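Local coordinates for protein taurocyamine kinase (Schistosoma mansoni, PDB 4WOD) that reversibly transfers phosphate between ATP and the guanidino compound taurocyamine, as a magnesium-dependent phosphagen kinase with two fused repeats, at residues Lys388-Glu393 with Ile437-Pro442. The protein carries 4 engineered substitutions. Residues are numbered along the deposited sequence; the frame is centred on the assembly and turned at random.
Sequences KYLTPE and IDYLDP
Tyr389 and Tyr439 bring the two backbones closest, their CA atoms 6.1 Å apart, where the turn between helices 385-388 and 392-398 runs past the first turns of helix 437-448. Two tyrosines, one from each segment, do most of the work, but their rings do not stack on each other. Tyr439 has CG anti to its own N (chi1 172°), which sends the ring out from the helix and alongside the Tyr389-Leu390 peptide. That peptide meets the ring at its edge, close to the ring plane: Tyr389 O lies 3.4 Å from Tyr439 CD1, and Leu390 N is 3.7 Å from Tyr439 CE1. The CD1-CE1 border of the ring is flanked by Tyr389 CB on one side of its plane and by Leu390 CD1, 4.0 Å from Tyr439 CE1, on the other. Beyond the ring, Tyr439 OH hydrogen-bonds Thr386 O, tying the far end of the side chain to the helix that leads into the turn.

Tyr389 reaches the other way, over Pro442. Its CE1 sits 3.7 Å from Pro442 CB, while Pro442 C lies over one ring face toward the rim; the aliphatic chain of Lys388 covers the opposite face through CG. Asp446, one turn farther along helix 437-448, accepts a hydrogen bond from Tyr389 OH and forms a salt bridge with Lys388 NZ, so polar bonds reinforce this apolar contact. At the other end of the turn, Leu390 centres an inverse gamma turn and Thr391 N-caps the next helix, its OG1 bonded to Ile394 N.

Leu409 of helix 409-418 touches both Leu390 and Tyr439, extending the contact into the small all-helical N-terminal domain of the second phosphagen kinase repeat, where it joins the turn between helices 385-388 and 392-398 to helix 437-448.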
ATOM      1  N   LYS A 388       6.173  13.682 -21.629  1.00 22.49           N
ATOM      2  CA  LYS A 388       6.682  14.408 -22.789  1.00 24.53           C
ATOM      3  C   LYS A 388       5.574  14.792 -23.779  1.00 26.99           C
ATOM      4  O   LYS A 388       5.605  15.877 -24.367  1.00 19.50           O
ATOM      5  CB  LYS A 388       7.754  13.566 -23.491  1.00 23.45           C
ATOM      6  CG  LYS A 388       8.450  14.254 -24.638  1.00 21.68           C
ATOM      7  CD  LYS A 388       9.525  13.349 -25.197  1.00 22.06           C
ATOM      8  CE  LYS A 388      10.092  13.885 -26.492  1.00 31.46           C
ATOM      9  NZ  LYS A 388      11.150  12.972 -27.005  1.00 33.45           N
ATOM     10  N   TYR A 389       4.579  13.917 -23.950  1.00 22.04           N
ATOM     11  CA  TYR A 389       3.540  14.184 -24.942  1.00 18.58           C
ATOM     12  C   TYR A 389       2.264  14.693 -24.317  1.00 20.57           C
ATOM     13  O   TYR A 389       1.278  14.921 -25.017  1.00 22.26           O
ATOM     14  CB  TYR A 389       3.282  12.933 -25.786  1.00 20.18           C
ATOM     15  CG  TYR A 389       4.489  12.668 -26.646  1.00 20.97           C
ATOM     16  CD1 TYR A 389       4.674  13.359 -27.842  1.00 18.27           C
ATOM     17  CD2 TYR A 389       5.483  11.790 -26.228  1.00 18.11           C
ATOM     18  CE1 TYR A 389       5.803  13.163 -28.621  1.00 20.56           C
ATOM     19  CE2 TYR A 389       6.606  11.582 -27.001  1.00 25.02           C
ATOM     20  CZ  TYR A 389       6.763  12.265 -28.197  1.00 18.48           C
ATOM     21  OH  TYR A 389       7.894  12.060 -28.949  1.00 24.54           O
ATOM     22  N   LEU A 390       2.291  14.903 -23.004  1.00 19.14           N
ATOM     23  CA  LEU A 390       1.152  15.503 -22.328  1.00 22.50           C
ATOM     24  C   LEU A 390       1.279  17.028 -22.371  1.00 23.32           C
ATOM     25  O   LEU A 390       1.584  17.660 -21.358  1.00 26.03           O
ATOM     26  CB  LEU A 390       1.048  15.021 -20.888  1.00 15.11           C
ATOM     27  CG  LEU A 390      -0.308  15.279 -20.230  1.00 19.18           C
ATOM     28  CD1 LEU A 390      -1.369  14.361 -20.815  1.00 21.14           C
ATOM     29  CD2 LEU A 390      -0.218  15.091 -18.720  1.00 17.92           C
ATOM     30  N   THR A 391       1.048  17.606 -23.548  1.00 25.08           N
ATOM     31  CA  THR A 391       1.220  19.050 -23.746  1.00 25.46           C
ATOM     32  C   THR A 391      -0.009  19.829 -23.255  1.00 25.87           C
ATOM     33  O   THR A 391      -1.064  19.240 -23.006  1.00 20.60           O
ATOM     34  CB  THR A 391       1.489  19.387 -25.231  1.00 23.83           C
ATOM     35  OG1 THR A 391       0.354  19.025 -26.028  1.00 22.98           O
ATOM     36  CG2 THR A 391       2.745  18.667 -25.745  1.00 25.28           C
ATOM     37  N   PRO A 392       0.135  21.158 -23.077  1.00 26.47           N
ATOM     38  CA  PRO A 392      -1.029  21.988 -22.754  1.00 28.49           C
ATOM     39  C   PRO A 392      -2.187  21.801 -23.730  1.00 26.27           C
ATOM     40  O   PRO A 392      -3.342  21.718 -23.312  1.00 23.95           O
ATOM     41  CB  PRO A 392      -0.466  23.406 -22.844  1.00 27.41           C
ATOM     42  CG  PRO A 392       0.955  23.244 -22.380  1.00 23.64           C
ATOM     43  CD  PRO A 392       1.400  21.904 -22.911  1.00 27.74           C
ATOM     44  N   GLU A 393      -1.872  21.729 -25.018  1.00 25.27           N
ATOM     45  CA  GLU A 393      -2.895  21.618 -26.049  1.00 27.72           C
ATOM     46  C   GLU A 393      -3.570  20.225 -26.014  1.00 22.13           C
ATOM     47  O   GLU A 393      -4.755  20.086 -26.324  1.00 25.55           O
ATOM     48  CB  GLU A 393      -2.298  21.909 -27.431  1.00 27.66           C
ATOM     49  CG  GLU A 393      -1.356  23.163 -27.538  1.00 33.67           C
ATOM     50  CD  GLU A 393      -0.008  23.075 -26.765  1.00 38.49           C
ATOM     51  OE1 GLU A 393       0.661  22.022 -26.806  1.00 35.21           O
ATOM     52  OE2 GLU A 393       0.394  24.075 -26.122  1.00 44.58           O
ATOM     53  N   ILE A 437      -5.683   9.463 -29.990  1.00 14.91           N
ATOM     54  CA  ILE A 437      -4.609   9.266 -30.961  1.00 18.79           C
ATOM     55  C   ILE A 437      -3.571  10.409 -30.924  1.00 18.51           C
ATOM     56  O   ILE A 437      -2.379  10.169 -31.114  1.00 15.39           O
ATOM     57  CB  ILE A 437      -5.191   9.102 -32.400  1.00 17.15           C
ATOM     58  CG1 ILE A 437      -4.095   8.739 -33.405  1.00 21.06           C
ATOM     59  CG2 ILE A 437      -5.932  10.370 -32.859  1.00 18.54           C
ATOM     60  CD1 ILE A 437      -4.657   8.090 -34.700  1.00 18.19           C
ATOM     61  N   ASP A 438      -4.026  11.630 -30.639  1.00 17.23           N
ATOM     62  CA  ASP A 438      -3.141  12.797 -30.629  1.00 20.75           C
ATOM     63  C   ASP A 438      -2.120  12.699 -29.514  1.00 21.21           C
ATOM     64  O   ASP A 438      -1.050  13.300 -29.586  1.00 20.34           O
ATOM     65  CB  ASP A 438      -3.934  14.094 -30.469  1.00 18.82           C
ATOM     66  CG  ASP A 438      -4.622  14.524 -31.750  1.00 26.00           C
ATOM     67  OD1 ASP A 438      -4.602  13.768 -32.736  1.00 26.38           O
ATOM     68  OD2 ASP A 438      -5.166  15.639 -31.781  1.00 32.90           O
ATOM     69  N   TYR A 439      -2.467  11.976 -28.458  1.00 19.99           N
ATOM     70  CA  TYR A 439      -1.503  11.739 -27.389  1.00 18.08           C
ATOM     71  C   TYR A 439      -0.700  10.479 -27.665  1.00 17.28           C
ATOM     72  O   TYR A 439       0.526  10.484 -27.583  1.00 17.58           O
ATOM     73  CB  TYR A 439      -2.215  11.639 -26.048  1.00 13.05           C
ATOM     74  CG  TYR A 439      -1.361  11.221 -24.880  1.00 18.99           C
ATOM     75  CD1 TYR A 439      -0.418  12.087 -24.340  1.00 18.04           C
ATOM     76  CD2 TYR A 439      -1.526   9.973 -24.284  1.00 17.88           C
ATOM     77  CE1 TYR A 439       0.346  11.717 -23.251  1.00 20.49           C
ATOM     78  CE2 TYR A 439      -0.768   9.599 -23.189  1.00 15.76           C
ATOM     79  CZ  TYR A 439       0.171  10.480 -22.679  1.00 20.00           C
ATOM     80  OH  TYR A 439       0.941  10.119 -21.589  1.00 19.77           O
ATOM     81  N   LEU A 440      -1.393   9.391 -27.995  1.00 15.66           N
ATOM     82  CA  LEU A 440      -0.731   8.091 -28.047  1.00 17.30           C
ATOM     83  C   LEU A 440       0.125   7.882 -29.309  1.00 17.61           C
ATOM     84  O   LEU A 440       1.152   7.202 -29.251  1.00 18.42           O
ATOM     85  CB  LEU A 440      -1.765   6.963 -27.918  1.00 15.69           C
ATOM     86  CG  LEU A 440      -2.402   6.768 -26.522  1.00 19.71           C
ATOM     87  CD1 LEU A 440      -3.635   5.868 -26.583  1.00 16.78           C
ATOM     88  CD2 LEU A 440      -1.386   6.185 -25.533  1.00 18.96           C
ATOM     89  N   ASP A 441      -0.270   8.462 -30.444  1.00 16.86           N
ATOM     90  CA  ASP A 441       0.429   8.150 -31.684  1.00 16.84           C
ATOM     91  C   ASP A 441       1.846   8.727 -31.735  1.00 18.22           C
ATOM     92  O   ASP A 441       2.772   8.016 -32.099  1.00 18.90           O
ATOM     93  CB  ASP A 441      -0.362   8.622 -32.902  1.00 18.58           C
ATOM     94  CG  ASP A 441       0.238   8.115 -34.199  1.00 22.20           C
ATOM     95  OD1 ASP A 441       0.110   6.903 -34.470  1.00 19.85           O
ATOM     96  OD2 ASP A 441       0.848   8.918 -34.930  1.00 16.71           O
ATOM     97  N   PRO A 442       2.032  10.013 -31.365  1.00 19.66           N
ATOM     98  CA  PRO A 442       3.429  10.469 -31.358  1.00 21.01           C
ATOM     99  C   PRO A 442       4.280   9.722 -30.314  1.00 19.20           C
ATOM    100  O   PRO A 442       5.446   9.405 -30.573  1.00 19.62           O
ATOM    101  CB  PRO A 442       3.316  11.969 -31.018  1.00 19.80           C
ATOM    102  CG  PRO A 442       1.980  12.132 -30.381  1.00 17.93           C
ATOM    103  CD  PRO A 442       1.091  11.115 -31.070  1.00 16.18           C
TER